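Local coordinates for protein intracellular exo-alpha-(1->5)-L-arabinofuranosidase (Bifidobacterium longum, PDB 2Y2W) that hydrolyses terminal alpha-L-arabinofuranosyl residues, cleaving alpha-(1->5) bonds in branched and debranched arabinans and acting on wheat arabinoxylan in plant cell wall breakdown, at residues Asp44-Asn50 and Pro448-Pro453; Gln301-Ser306 and Ile455-Tyr460; Ile379-Ala383 and Asp522-Thr528; Leu482-Ala488 and Leu554-Ile560. All coordinates share one frame; numbering follows the deposited sequence.

Interaction 1 (Asp44-Asn50 and Pro448-Pro453); sequences DASIALN and PAISSP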
loop_
_atom_site.group_PDB
_atom_site.type_symbol
_atom_site.label_atom_id
_atom_site.label_comp_id
_atom_site.label_asym_id
_atom_site.label_seq_id
_atom_site.Cartn_x
_atom_site.Cartn_y
_atom_site.Cartn_z
ATOM N N ASP D 44 52.029 -30.367 13.366
ATOM C CA ASP D 44 51.407 -31.010 12.205
ATOM C C ASP D 44 50.684 -30.014 11.292
ATOM O O ASP D 44 50.465 -30.292 10.109
ATOM C CB ASP D 44 50.445 -32.119 12.654
ATOM C CG ASP D 44 49.314 -31.600 13.531
ATOM O OD1 ASP D 44 48.350 -31.022 12.985
ATOM O OD2 ASP D 44 49.385 -31.785 14.765
ATOM N N ALA D 45 50.319 -28.863 11.854
ATOM C CA ALA D 45 49.610 -27.814 11.118
ATOM C C ALA D 45 50.502 -26.604 10.834
ATOM O O ALA D 45 51.443 -26.325 11.582
ATOM C CB ALA D 45 48.356 -27.392 11.873
ATOM N N SER D 46 50.201 -25.889 9.751
ATOM C CA SER D 46 51.003 -24.733 9.348
ATOM C C SER D 46 50.168 -23.514 8.961
ATOM O O SER D 46 49.382 -23.556 8.007
ATOM C CB SER D 46 51.960 -25.105 8.212
ATOM O OG SER D 46 52.980 -25.974 8.673
ATOM N N ILE D 47 50.348 -22.435 9.720
ATOM C CA ILE D 47 49.781 -21.130 9.392
ATOM C C ILE D 47 50.923 -20.222 8.945
ATOM O O ILE D 47 51.782 -19.848 9.750
ATOM C CB ILE D 47 49.034 -20.494 10.602
ATOM C CG1 ILE D 47 47.973 -21.449 11.178
ATOM C CG2 ILE D 47 48.437 -19.130 10.230
ATOM C CD1 ILE D 47 46.803 -21.770 10.253
ATOM N N ALA D 48 50.936 -19.882 7.659
ATOM C CA ALA D 48 52.015 -19.082 7.086
ATOM C C ALA D 48 51.543 -18.178 5.949
ATOM O O ALA D 48 50.605 -18.515 5.226
ATOM C CB ALA D 48 53.149 -19.988 6.610
ATOM N N LEU D 49 52.199 -17.027 5.805
ATOM C CA LEU D 49 51.949 -16.123 4.684
ATOM C C LEU D 49 52.896 -16.454 3.535
ATOM O O LEU D 49 54.098 -16.637 3.749
ATOM C CB LEU D 49 52.114 -14.656 5.110
ATOM C CG LEU D 49 50.993 -13.906 5.853
ATOM C CD1 LEU D 49 49.682 -13.913 5.063
ATOM C CD2 LEU D 49 50.773 -14.431 7.273
ATOM N N ASN D 50 52.350 -16.521 2.321
ATOM C CA ASN D 50 53.106 -16.947 1.137
ATOM C C ASN D 50 54.155 -15.952 0.629
ATOM O O ASN D 50 54.182 -15.619 -0.562
ATOM C CB ASN D 50 52.154 -17.356 0.003
ATOM C CG ASN D 50 51.831 -18.844 0.011
ATOM O OD1 ASN D 50 51.832 -19.493 1.061
ATOM N ND2 ASN D 50 51.552 -19.391 -1.168
ATOM N N PRO D 448 46.092 -16.295 5.518
ATOM C CA PRO D 448 47.318 -17.090 5.452
ATOM C C PRO D 448 47.085 -18.480 4.870
ATOM O O PRO D 448 45.962 -18.990 4.911
ATOM C CB PRO D 448 47.745 -17.195 6.917
ATOM C CG PRO D 448 46.477 -17.108 7.683
ATOM C CD PRO D 448 45.550 -16.232 6.890
ATOM N N ALA D 449 48.143 -19.073 4.321
ATOM C CA ALA D 449 48.099 -20.453 3.856
ATOM C C ALA D 449 47.915 -21.380 5.053
ATOM O O ALA D 449 48.673 -21.317 6.027
ATOM C CB ALA D 449 49.364 -20.803 3.087
ATOM N N ILE D 450 46.884 -22.218 4.979
ATOM C CA ILE D 450 46.542 -23.131 6.066
ATOM C C ILE D 450 46.689 -24.587 5.619
ATOM O O ILE D 450 46.199 -24.975 4.555
ATOM C CB ILE D 450 45.105 -22.875 6.601
ATOM C CG1 ILE D 450 44.929 -21.404 7.003
ATOM C CG2 ILE D 450 44.790 -23.798 7.783
ATOM C CD1 ILE D 450 43.482 -20.941 7.087
ATOM N N SER D 451 47.381 -25.373 6.440
ATOM C CA SER D 451 47.512 -26.811 6.230
ATOM C C SER D 451 47.232 -27.541 7.540
ATOM O O SER D 451 48.076 -27.567 8.436
ATOM C CB SER D 451 48.909 -27.157 5.707
ATOM O OG SER D 451 49.187 -26.471 4.498
ATOM N N SER D 452 46.041 -28.119 7.646
ATOM C CA SER D 452 45.617 -28.813 8.860
ATOM C C SER D 452 44.906 -30.123 8.529
ATOM O O SER D 452 44.307 -30.247 7.457
ATOM C CB SER D 452 44.700 -27.914 9.700
ATOM O OG SER D 452 43.411 -27.792 9.119
ATOM N N PRO D 453 44.976 -31.109 9.444
ATOM C CA PRO D 453 44.217 -32.349 9.276
ATOM C C PRO D 453 42.711 -32.094 9.282
ATOM O O PRO D 453 42.193 -31.445 10.195
ATOM C CB PRO D 453 44.629 -33.189 10.496
ATOM C CG PRO D 453 45.241 -32.225 11.454
ATOM C CD PRO D 453 45.870 -31.172 10.614
#

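Interaction 2 (Gln301-Ser306 and Ile455-Tyr460); sequences QDFLAS and IHTEAY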
loop_
_atom_site.group_PDB
_atom_site.type_symbol
_atom_site.label_atom_id
_atom_site.label_comp_id
_atom_site.label_asym_id
_atom_site.label_seq_id
_atom_site.Cartn_x
_atom_site.Cartn_y
_atom_site.Cartn_z
ATOM N N GLN D 301 30.012 -31.162 16.569
ATOM C CA GLN D 301 31.019 -31.058 15.507
ATOM C C GLN D 301 30.514 -30.273 14.290
ATOM O O GLN D 301 31.284 -29.555 13.652
ATOM C CB GLN D 301 31.520 -32.449 15.087
ATOM C CG GLN D 301 32.789 -32.439 14.226
ATOM C CD GLN D 301 34.029 -31.991 14.989
ATOM O OE1 GLN D 301 34.654 -32.777 15.701
ATOM N NE2 GLN D 301 34.395 -30.725 14.827
ATOM N N ASP D 302 29.227 -30.416 13.977
ATOM C CA ASP D 302 28.587 -29.613 12.932
ATOM C C ASP D 302 28.586 -28.133 13.320
ATOM O O ASP D 302 28.831 -27.258 12.486
ATOM C CB ASP D 302 27.143 -30.075 12.691
ATOM C CG ASP D 302 27.053 -31.489 12.138
ATOM O OD1 ASP D 302 28.099 -32.156 11.978
ATOM O OD2 ASP D 302 25.916 -31.936 11.866
ATOM N N PHE D 303 28.312 -27.878 14.598
ATOM C CA PHE D 303 28.209 -26.530 15.141
ATOM C C PHE D 303 29.554 -25.796 15.175
ATOM O O PHE D 303 29.613 -24.592 14.923
ATOM C CB PHE D 303 27.568 -26.581 16.531
ATOM C CG PHE D 303 27.557 -25.265 17.252
ATOM C CD1 PHE D 303 26.964 -24.142 16.681
ATOM C CD2 PHE D 303 28.123 -25.154 18.515
ATOM C CE1 PHE D 303 26.953 -22.928 17.351
ATOM C CE2 PHE D 303 28.109 -23.947 19.197
ATOM C CZ PHE D 303 27.522 -22.831 18.614
ATOM N N LEU D 304 30.627 -26.524 15.474
ATOM C CA LEU D 304 31.964 -25.932 15.522
ATOM C C LEU D 304 32.467 -25.518 14.137
ATOM O O LEU D 304 33.333 -24.648 14.021
ATOM C CB LEU D 304 32.957 -26.877 16.206
ATOM C CG LEU D 304 32.763 -27.112 17.711
ATOM C CD1 LEU D 304 33.410 -28.422 18.138
ATOM C CD2 LEU D 304 33.293 -25.949 18.541
ATOM N N ALA D 305 31.906 -26.129 13.096
ATOM C CA ALA D 305 32.250 -25.792 11.717
ATOM C C ALA D 305 31.190 -24.904 11.052
ATOM O O ALA D 305 30.999 -24.961 9.832
ATOM C CB ALA D 305 32.478 -27.065 10.904
ATOM N N SER D 306 30.520 -24.076 11.855
ATOM C CA SER D 306 29.446 -23.201 11.371
ATOM C C SER D 306 29.929 -22.094 10.439
ATOM O O SER D 306 29.140 -21.535 9.673
ATOM C CB SER D 306 28.667 -22.594 12.539
ATOM O OG SER D 306 27.831 -23.565 13.143
ATOM N N ILE D 455 38.501 -32.810 9.265
ATOM C CA ILE D 455 37.551 -33.524 10.124
ATOM C C ILE D 455 36.193 -33.661 9.430
ATOM O O ILE D 455 35.856 -32.866 8.548
ATOM C CB ILE D 455 37.388 -32.847 11.515
ATOM C CG1 ILE D 455 37.209 -31.328 11.372
ATOM C CG2 ILE D 455 38.576 -33.186 12.414
ATOM C CD1 ILE D 455 36.898 -30.595 12.667
ATOM N N HIS D 456 35.424 -34.671 9.832
ATOM C CA HIS D 456 34.141 -34.977 9.195
ATOM C C HIS D 456 32.943 -34.460 9.998
ATOM O O HIS D 456 32.934 -34.517 11.230
ATOM C CB HIS D 456 34.014 -36.487 8.956
ATOM C CG HIS D 456 32.850 -36.868 8.092
ATOM N ND1 HIS D 456 32.919 -36.887 6.715
ATOM C CD2 HIS D 456 31.588 -37.243 8.411
ATOM C CE1 HIS D 456 31.750 -37.257 6.223
ATOM N NE2 HIS D 456 30.924 -37.478 7.231
ATOM N N THR D 457 31.939 -33.957 9.279
ATOM C CA THR D 457 30.698 -33.454 9.877
ATOM C C THR D 457 29.481 -33.973 9.108
ATOM O O THR D 457 29.605 -34.378 7.950
ATOM C CB THR D 457 30.655 -31.904 9.892
ATOM O OG1 THR D 457 30.852 -31.402 8.564
ATOM C CG2 THR D 457 31.725 -31.329 10.811
ATOM N N GLU D 458 28.313 -33.963 9.751
ATOM C CA GLU D 458 27.057 -34.340 9.088
ATOM C C GLU D 458 26.550 -33.265 8.126
ATOM O O GLU D 458 26.188 -33.569 6.988
ATOM C CB GLU D 458 25.959 -34.668 10.107
ATOM C CG GLU D 458 25.643 -36.154 10.261
ATOM C CD GLU D 458 26.126 -36.740 11.577
ATOM O OE1 GLU D 458 27.243 -36.394 12.022
ATOM O OE2 GLU D 458 25.383 -37.557 12.164
ATOM N N ALA D 459 26.527 -32.018 8.597
ATOM C CA ALA D 459 25.988 -30.889 7.833
ATOM C C ALA D 459 26.884 -30.458 6.670
ATOM O O ALA D 459 26.388 -30.090 5.604
ATOM C CB ALA D 459 25.709 -29.710 8.757
ATOM N N TYR D 460 28.196 -30.505 6.884
ATOM C CA TYR D 460 29.170 -30.105 5.868
ATOM C C TYR D 460 30.072 -31.286 5.512
ATOM O O TYR D 460 29.976 -32.350 6.129
ATOM C CB TYR D 460 29.988 -28.900 6.358
ATOM C CG TYR D 460 29.150 -27.880 7.104
ATOM C CD1 TYR D 460 28.311 -27.003 6.418
ATOM C CD2 TYR D 460 29.179 -27.810 8.497
ATOM C CE1 TYR D 460 27.528 -26.076 7.097
ATOM C CE2 TYR D 460 28.399 -26.884 9.186
ATOM C CZ TYR D 460 27.577 -26.021 8.478
ATOM O OH TYR D 460 26.803 -25.105 9.148
#

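Interaction 3 (Ile379-Ala383 and Asp522-Thr528); sequences IYTAA and DPYRTNT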
loop_
_atom_site.group_PDB
_atom_site.type_symbol
_atom_site.label_atom_id
_atom_site.label_comp_id
_atom_site.label_asym_id
_atom_site.label_seq_id
_atom_site.Cartn_x
_atom_site.Cartn_y
_atom_site.Cartn_z
ATOM N N ILE D 379 22.719 -18.504 27.857
ATOM C CA ILE D 379 23.914 -18.519 28.696
ATOM C C ILE D 379 24.995 -19.291 27.943
ATOM O O ILE D 379 24.886 -20.503 27.748
ATOM C CB ILE D 379 23.635 -19.148 30.093
ATOM C CG1 ILE D 379 22.241 -18.763 30.615
ATOM C CG2 ILE D 379 24.699 -18.739 31.094
ATOM C CD1 ILE D 379 22.094 -17.306 31.075
ATOM N N TYR D 380 26.030 -18.573 27.511
ATOM C CA TYR D 380 26.979 -19.091 26.526
ATOM C C TYR D 380 28.048 -20.017 27.088
ATOM O O TYR D 380 28.681 -19.721 28.101
ATOM C CB TYR D 380 27.634 -17.947 25.751
ATOM C CG TYR D 380 26.718 -17.262 24.761
ATOM C CD1 TYR D 380 26.184 -17.959 23.676
ATOM C CD2 TYR D 380 26.399 -15.915 24.898
ATOM C CE1 TYR D 380 25.347 -17.335 22.763
ATOM C CE2 TYR D 380 25.563 -15.279 23.986
ATOM C CZ TYR D 380 25.042 -15.997 22.924
ATOM O OH TYR D 380 24.219 -15.374 22.019
ATOM N N THR D 381 28.245 -21.133 26.394
ATOM C CA THR D 381 29.240 -22.133 26.759
ATOM C C THR D 381 30.582 -21.810 26.111
ATOM O O THR D 381 30.651 -20.998 25.184
ATOM C CB THR D 381 28.806 -23.542 26.308
ATOM O OG1 THR D 381 28.632 -23.556 24.884
ATOM C CG2 THR D 381 27.501 -23.950 26.982
ATOM N N ALA D 382 31.640 -22.456 26.600
ATOM C CA ALA D 382 32.982 -22.300 26.043
ATOM C C ALA D 382 33.009 -22.583 24.544
ATOM O O ALA D 382 33.765 -21.955 23.804
ATOM C CB ALA D 382 33.965 -23.204 26.771
ATOM N N ALA D 383 32.173 -23.525 24.106
ATOM C CA ALA D 383 32.071 -23.888 22.694
ATOM C C ALA D 383 31.407 -22.792 21.862
ATOM O O ALA D 383 31.842 -22.512 20.745
ATOM C CB ALA D 383 31.326 -25.206 22.537
ATOM N N ASP D 522 35.719 -28.997 29.904
ATOM C CA ASP D 522 34.288 -29.106 29.664
ATOM C C ASP D 522 33.890 -27.965 28.721
ATOM O O ASP D 522 33.817 -26.811 29.146
ATOM C CB ASP D 522 33.514 -29.023 30.985
ATOM C CG ASP D 522 32.013 -29.225 30.809
ATOM O OD1 ASP D 522 31.586 -29.778 29.770
ATOM O OD2 ASP D 522 31.255 -28.837 31.722
ATOM N N PRO D 523 33.641 -28.282 27.435
ATOM C CA PRO D 523 33.281 -27.246 26.462
ATOM C C PRO D 523 31.875 -26.687 26.691
ATOM O O PRO D 523 31.469 -25.736 26.016
ATOM C CB PRO D 523 33.356 -27.983 25.122
ATOM C CG PRO D 523 33.071 -29.396 25.455
ATOM C CD PRO D 523 33.646 -29.626 26.827
ATOM N N TYR D 524 31.152 -27.279 27.638
ATOM C CA TYR D 524 29.814 -26.833 28.008
ATOM C C TYR D 524 29.850 -25.961 29.264
ATOM O O TYR D 524 28.799 -25.594 29.801
ATOM C CB TYR D 524 28.887 -28.038 28.218
ATOM C CG TYR D 524 28.701 -28.901 26.986
ATOM C CD1 TYR D 524 29.608 -29.916 26.676
ATOM C CD2 TYR D 524 27.616 -28.704 26.131
ATOM C CE1 TYR D 524 29.442 -30.709 25.546
ATOM C CE2 TYR D 524 27.441 -29.494 24.997
ATOM C CZ TYR D 524 28.358 -30.494 24.712
ATOM O OH TYR D 524 28.193 -31.278 23.594
ATOM N N ARG D 525 31.060 -25.634 29.726
ATOM C CA ARG D 525 31.240 -24.789 30.910
ATOM C C ARG D 525 30.878 -23.344 30.584
ATOM O O ARG D 525 31.170 -22.849 29.493
ATOM C CB ARG D 525 32.668 -24.891 31.456
ATOM C CG ARG D 525 32.768 -24.635 32.956
ATOM C CD ARG D 525 33.884 -25.454 33.597
ATOM N NE ARG D 525 35.123 -24.697 33.770
ATOM C CZ ARG D 525 35.437 -23.999 34.861
ATOM N NH1 ARG D 525 34.599 -23.944 35.891
ATOM N NH2 ARG D 525 36.591 -23.348 34.924
ATOM N N THR D 526 30.242 -22.675 31.539
ATOM C CA THR D 526 29.576 -21.407 31.271
ATOM C C THR D 526 29.799 -20.373 32.375
ATOM O O THR D 526 29.905 -20.721 33.553
ATOM C CB THR D 526 28.055 -21.640 31.072
ATOM O OG1 THR D 526 27.848 -22.619 30.048
ATOM C CG2 THR D 526 27.353 -20.368 30.670
ATOM N N ASN D 527 29.881 -19.104 31.973
ATOM C CA ASN D 527 29.843 -17.981 32.907
ATOM C C ASN D 527 28.406 -17.688 33.324
ATOM O O ASN D 527 27.527 -17.547 32.475
ATOM C CB ASN D 527 30.471 -16.733 32.280
ATOM C CG ASN D 527 31.981 -16.829 32.162
ATOM O OD1 ASN D 527 32.645 -17.455 32.989
ATOM N ND2 ASN D 527 32.533 -16.193 31.136
ATOM N N THR D 528 28.173 -17.610 34.630
ATOM C CA THR D 528 26.833 -17.371 35.170
ATOM C C THR D 528 26.813 -16.131 36.061
ATOM O O THR D 528 27.865 -15.620 36.436
ATOM C CB THR D 528 26.312 -18.589 35.968
ATOM O OG1 THR D 528 27.230 -18.903 37.024
ATOM C CG2 THR D 528 26.142 -19.805 35.061
#

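Interaction 4 (Leu482-Ala488 and Leu554-Ile560); sequences LAVNRDA and LPAISWI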
loop_
_atom_site.group_PDB
_atom_site.type_symbol
_atom_site.label_atom_id
_atom_site.label_comp_id
_atom_site.label_asym_id
_atom_site.label_seq_id
_atom_site.Cartn_x
_atom_site.Cartn_y
_atom_site.Cartn_z
ATOM N N LEU D 482 44.585 -14.326 14.867
ATOM C CA LEU D 482 43.475 -15.021 15.512
ATOM C C LEU D 482 43.323 -16.398 14.878
ATOM O O LEU D 482 43.266 -16.514 13.654
ATOM C CB LEU D 482 42.173 -14.227 15.362
ATOM C CG LEU D 482 42.109 -12.789 15.888
ATOM C CD1 LEU D 482 41.035 -11.999 15.157
ATOM C CD2 LEU D 482 41.870 -12.757 17.388
ATOM N N ALA D 483 43.268 -17.437 15.711
ATOM C CA ALA D 483 43.142 -18.810 15.220
ATOM C C ALA D 483 42.182 -19.655 16.056
ATOM O O ALA D 483 42.058 -19.459 17.265
ATOM C CB ALA D 483 44.511 -19.479 15.133
ATOM N N VAL D 484 41.515 -20.598 15.394
ATOM C CA VAL D 484 40.517 -21.456 16.032
ATOM C C VAL D 484 40.794 -22.940 15.765
ATOM O O VAL D 484 41.188 -23.317 14.660
ATOM C CB VAL D 484 39.075 -21.061 15.582
ATOM C CG1 VAL D 484 38.104 -22.236 15.673
ATOM C CG2 VAL D 484 38.560 -19.898 16.416
ATOM N N ASN D 485 40.604 -23.765 16.794
ATOM C CA ASN D 485 40.647 -25.219 16.654
ATOM C C ASN D 485 39.234 -25.798 16.681
ATOM O O ASN D 485 38.543 -25.725 17.701
ATOM C CB ASN D 485 41.513 -25.851 17.751
ATOM C CG ASN D 485 41.718 -27.348 17.553
ATOM O OD1 ASN D 485 41.671 -27.855 16.429
ATOM N ND2 ASN D 485 41.951 -28.059 18.648
ATOM N N ARG D 486 38.815 -26.372 15.555
ATOM C CA ARG D 486 37.436 -26.839 15.378
ATOM C C ARG D 486 37.204 -28.311 15.737
ATOM O O ARG D 486 36.056 -28.741 15.866
ATOM C CB ARG D 486 36.946 -26.548 13.954
ATOM C CG ARG D 486 36.725 -25.069 13.670
ATOM C CD ARG D 486 36.043 -24.836 12.333
ATOM N NE ARG D 486 36.977 -24.864 11.211
ATOM C CZ ARG D 486 36.659 -24.556 9.957
ATOM N NH1 ARG D 486 35.421 -24.190 9.644
ATOM N NH2 ARG D 486 37.583 -24.612 9.008
ATOM N N ASP D 487 38.286 -29.074 15.896
ATOM C CA ASP D 487 38.199 -30.477 16.309
ATOM C C ASP D 487 37.646 -30.565 17.730
ATOM O O ASP D 487 38.040 -29.790 18.605
ATOM C CB ASP D 487 39.574 -31.152 16.221
ATOM C CG ASP D 487 39.493 -32.679 16.245
ATOM O OD1 ASP D 487 38.847 -33.247 17.154
ATOM O OD2 ASP D 487 40.099 -33.313 15.356
ATOM N N ALA D 488 36.740 -31.514 17.951
ATOM C CA ALA D 488 36.011 -31.616 19.217
ATOM C C ALA D 488 36.671 -32.509 20.274
ATOM O O ALA D 488 36.363 -32.395 21.464
ATOM C CB ALA D 488 34.574 -32.058 18.965
ATOM N N LEU D 554 47.134 -26.051 20.715
ATOM C CA LEU D 554 45.709 -25.728 20.769
ATOM C C LEU D 554 44.856 -26.963 21.066
ATOM O O LEU D 554 44.697 -27.831 20.203
ATOM C CB LEU D 554 45.250 -25.045 19.474
ATOM C CG LEU D 554 45.295 -23.512 19.410
ATOM C CD1 LEU D 554 46.722 -22.974 19.367
ATOM C CD2 LEU D 554 44.503 -23.006 18.212
ATOM N N PRO D 555 44.306 -27.044 22.294
ATOM C CA PRO D 555 43.450 -28.161 22.699
ATOM C C PRO D 555 42.160 -28.214 21.883
ATOM O O PRO D 555 41.812 -27.238 21.213
ATOM C CB PRO D 555 43.132 -27.852 24.169
ATOM C CG PRO D 555 44.177 -26.886 24.603
ATOM C CD PRO D 555 44.486 -26.074 23.389
ATOM N N ALA D 556 41.467 -29.348 21.940
ATOM C CA ALA D 556 40.201 -29.524 21.237
ATOM C C ALA D 556 39.193 -28.458 21.663
ATOM O O ALA D 556 38.969 -28.252 22.859
ATOM C CB ALA D 556 39.649 -30.916 21.488
ATOM N N ILE D 557 38.595 -27.790 20.674
ATOM C CA ILE D 557 37.672 -26.664 20.893
ATOM C C ILE D 557 38.368 -25.514 21.632
ATOM O O ILE D 557 38.287 -25.404 22.859
ATOM C CB ILE D 557 36.354 -27.083 21.627
ATOM C CG1 ILE D 557 35.748 -28.338 20.991
ATOM C CG2 ILE D 557 35.344 -25.932 21.623
ATOM C CD1 ILE D 557 34.740 -29.068 21.869
ATOM N N SER D 558 39.061 -24.672 20.868
ATOM C CA SER D 558 39.801 -23.540 21.428
ATOM C C SER D 558 39.990 -22.399 20.430
ATOM O O SER D 558 40.188 -22.626 19.235
ATOM C CB SER D 558 41.162 -23.992 21.974
ATOM O OG SER D 558 41.959 -24.571 20.956
ATOM N N TRP D 559 39.920 -21.173 20.946
ATOM C CA TRP D 559 40.184 -19.962 20.176
ATOM C C TRP D 559 41.462 -19.315 20.694
ATOM O O TRP D 559 41.678 -19.226 21.906
ATOM C CB TRP D 559 39.001 -18.994 20.283
ATOM C CG TRP D 559 39.290 -17.588 19.826
ATOM C CD1 TRP D 559 39.258 -17.119 18.546
ATOM C CD2 TRP D 559 39.642 -16.472 20.653
ATOM N NE1 TRP D 559 39.572 -15.782 18.521
ATOM C CE2 TRP D 559 39.814 -15.359 19.802
ATOM C CE3 TRP D 559 39.833 -16.304 22.031
ATOM C CZ2 TRP D 559 40.168 -14.095 20.281
ATOM C CZ3 TRP D 559 40.184 -15.044 22.507
ATOM C CH2 TRP D 559 40.348 -13.958 21.633
ATOM N N ILE D 560 42.307 -18.866 19.771
ATOM C CA ILE D 560 43.588 -18.271 20.135
ATOM C C ILE D 560 43.722 -16.844 19.603
ATOM O O ILE D 560 43.251 -16.530 18.505
ATOM C CB ILE D 560 44.785 -19.171 19.681
ATOM C CG1 ILE D 560 45.762 -19.401 20.832
ATOM C CG2 ILE D 560 45.506 -18.612 18.456
ATOM C CD1 ILE D 560 45.281 -20.414 21.845
#

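Interaction 1 (Asp44-Asn50 and Pro448-Pro453)
Ile47 and Ile450 share the same first torsion (chi1 -54°), with CG1 beside the backbone N and CG2 anti to it, and they part at the second: chi2 is -65° in Ile47, while Ile450 is extended. The bent chain of Ile47 lays CD1 against both branches of Ile450, 3.8 Å from its CG1, as the two side chains lie side by side and point the same way. The other branch of Ile47 serves Pro448, whose ring runs alongside it with CG 3.8 Å from Ile47 CG2. Leu49 crosses this proline obliquely, CD2 being 4.1 Å from Pro448 CB. Ile466 and Ala468 of the strand 462-473 pack on Ile47 as well. The backbones form an antiparallel ladder, at 177° between the short strands, in the beta-sheet domain that accompanies the catalytic barrel of this family 51 enzyme; here an N-terminal strand is added beside the strand 444-456. Ile47 and Ile450 make the non-hydrogen-bonded pair. Hydrogen-bonded pairs flank it: Ser46 N gives to Ser451 O at 3.0 Å, and Ala449 N to Ala48 O at 2.7 Å, each with its reciprocal bond. Ser46 and Ala48 face the other way, with Ser451 and Ala449, and the hydroxyl of Ser46 is engaged by Thr495. At the contact's ends, Asp44 OD1 rests 3.4 Å from Pro453 CD, and Asn50 OD1 lies 3.5 Å from Ala449 CB.

Interaction 2 (Gln301-Ser306 and Ile455-Tyr460)
The last turn of the helix 297-304 meets the chain where it leaves the strand 444-456 and turns, the backbones coming nearest at Asp302 and Thr457, whose CA atoms are 5.3 Å apart. Asp302 carries the polar part. Its OD1 accepts from Glu458 N at 2.9 Å on the syn side, although the donor stands 30° out of the carboxylate plane, and OD2 takes a weak bond from Ala459 N. One carboxylate thus spans two successive amides and ties the turn to the helix. The Glu458 carboxylate is nearby, its plane 77° from that of Asp302, a proximity that may slightly disfavour two full charges.

Gln301 is bent at chi2 (69°), which carries its amide back across Ile455 at about a right angle; NE2 lies 3.3 Å from Ile455 CD1 and bonds to Arg486 O. Its CG meets the methyl of Thr457, CG2, at 3.7 Å. The hydroxyl of Thr457 is used within its own segment, giving its hydrogen to Tyr460 O at 2.8 Å from above the carbonyl plane. The Tyr460 ring lies against the end of the helix: Asp302 O sits at its edge, in plane, 3.3 Å from CE2, while Ala459 CB lies over the centre of one face. Ala305 O is equally near CE2, approaching obliquely. Ser306 OG bonds back to Phe303 O, which also receives Ser306 N from the same face. The arrangement is an interdomain contact, joining a helix in the connection between barrel strands 280-287 and 335-341 to the beta-sheet domain of this glycoside hydrolase.

Interaction 3 (Ile379-Ala383 and Asp522-Thr528)
Thr526, Pro523 and Thr381 account for much of the contact between the chain entering the helix 382-397 and the loop 522-528, with Ile379 adding its CG2, 3.4 Å from Asn527 O. Thr526 has CG2 anti to its backbone N and OG1 beside it (chi1 -55°); its side chain lies over the backbone at Tyr380, and its OG1 comes 3.4 Å from Thr381 CG2. The same hydroxyl gives its hydrogen to Tyr524 O at 3.1 Å, from 47° above the carbonyl plane, so it is tied to its own loop, while CG2 lies against Tyr380 O.

Thr381 occupies the N-cap. Its OG1 is set between the backbone N and the carbonyl carbon and caps a backbone N farther along the helix, while CG2 lies 3.5 Å from Tyr524 O. Thr381 N bonds to Asp384 OD2.

Pro523 supplies both a carbonyl and a ring. Its O accepts from Ala383 N at 3.0 Å, in the carbonyl plane, and its CB is 4.3 Å from Ala383 CB. Arg525 O receives Ala382 N, also at 3.0 Å, nearly in line with the C=O bond. A type I turn from Asp522 to Arg525, closed by Arg525 N on Asp522 O, presents these two carbonyls together. Beyond the turn, Arg295 makes a cation-pi contact with Tyr524, and Arg525 pairs with Glu520.

Two amides at a helix start are therefore satisfied by loop carbonyls, while Thr381 and Asp384 form a capping box. The hydroxyl of Tyr380, next to that cap, bonds to Val343 O, and its side chain lies about 5 Å from that of Trp344, a probable substrate-recognition residue.

Interaction 4 (Leu482-Ala488 and Leu554-Ile560)
Trp559 packs against Leu482 and Val484 at the apolar centre. Its CG is anti to the backbone N (chi1 165°), which stretches the indole along the neighbouring strand: Val484 CG2 meets the ring edge in plane, 3.6 Å from CD1, and Leu482 CD2 comes obliquely to within 3.6 Å of CZ2. Val386, Ser390 and Ile393 of the helix 382-397 pack on Val484, and Leu396 on Leu482, so the helix lies against this side of the sheet. Ala483 faces the other way, its CB touching Ile560 CG2 at 3.6 Å.

The two strands are neighbours in the beta-sheet domain that accompanies the barrel, built mostly from the chain after it, and run antiparallel at 167° over their short lengths. Val484 and Trp559 form the non-hydrogen-bonded pair. It is flanked by hydrogen-bonded pairs, with Ile560 N reaching Ala483 O at 2.6 Å and Asn485 N reaching Ser558 O at 2.7 Å, whereas the return bond from Ser558 N to Asn485 O is weak.

Where the strand 482-485 ends, the Asn485 side chain extends across the bend at 554-558. ND2 gives a hydrogen bond to Pro555 O at 2.7 Å; the acceptor lies in the amide plane of Asn485, but the nitrogen stands 62° out of the carbonyl plane. Ser558 OG also donates to Pro555 O, this time in the carbonyl plane, so two side chains grip one carbonyl oxygen from different directions. Farther along, Ile557 N makes a weak bond to Asp487 O, and Ile557 CD1 lies 4.2 Å from Ala488 CB. The Asp487 carboxylate turns to the residues that follow it, where OD1 accepts from Asn489 N and Thr490 N.

Overall arrangement
Interactions 1 and 4 lie in one mixed beta sheet, their centres 14 Å apart; interaction 2 reaches that sheet through the strand 444-456, which it shares with interaction 1. Interaction 2 brings in the barrel-side helix 297-304 and touches interaction 4 at Leu304 and Arg486 and at Ile455 and Asp487. Interaction 3, at the start of the helix 382-397, packs on interaction 4 through Pro523 and Ile557 and on interaction 2 through Phe303 and Ala383. It stays about 17 Å from interaction 1 between nearest atoms. Along the chain, interactions 1 and 2 cross each other and close before interaction 4 opens, while interaction 3 crosses all three. Together they join the N-terminal strand, barrel helices and C-terminal beta domain.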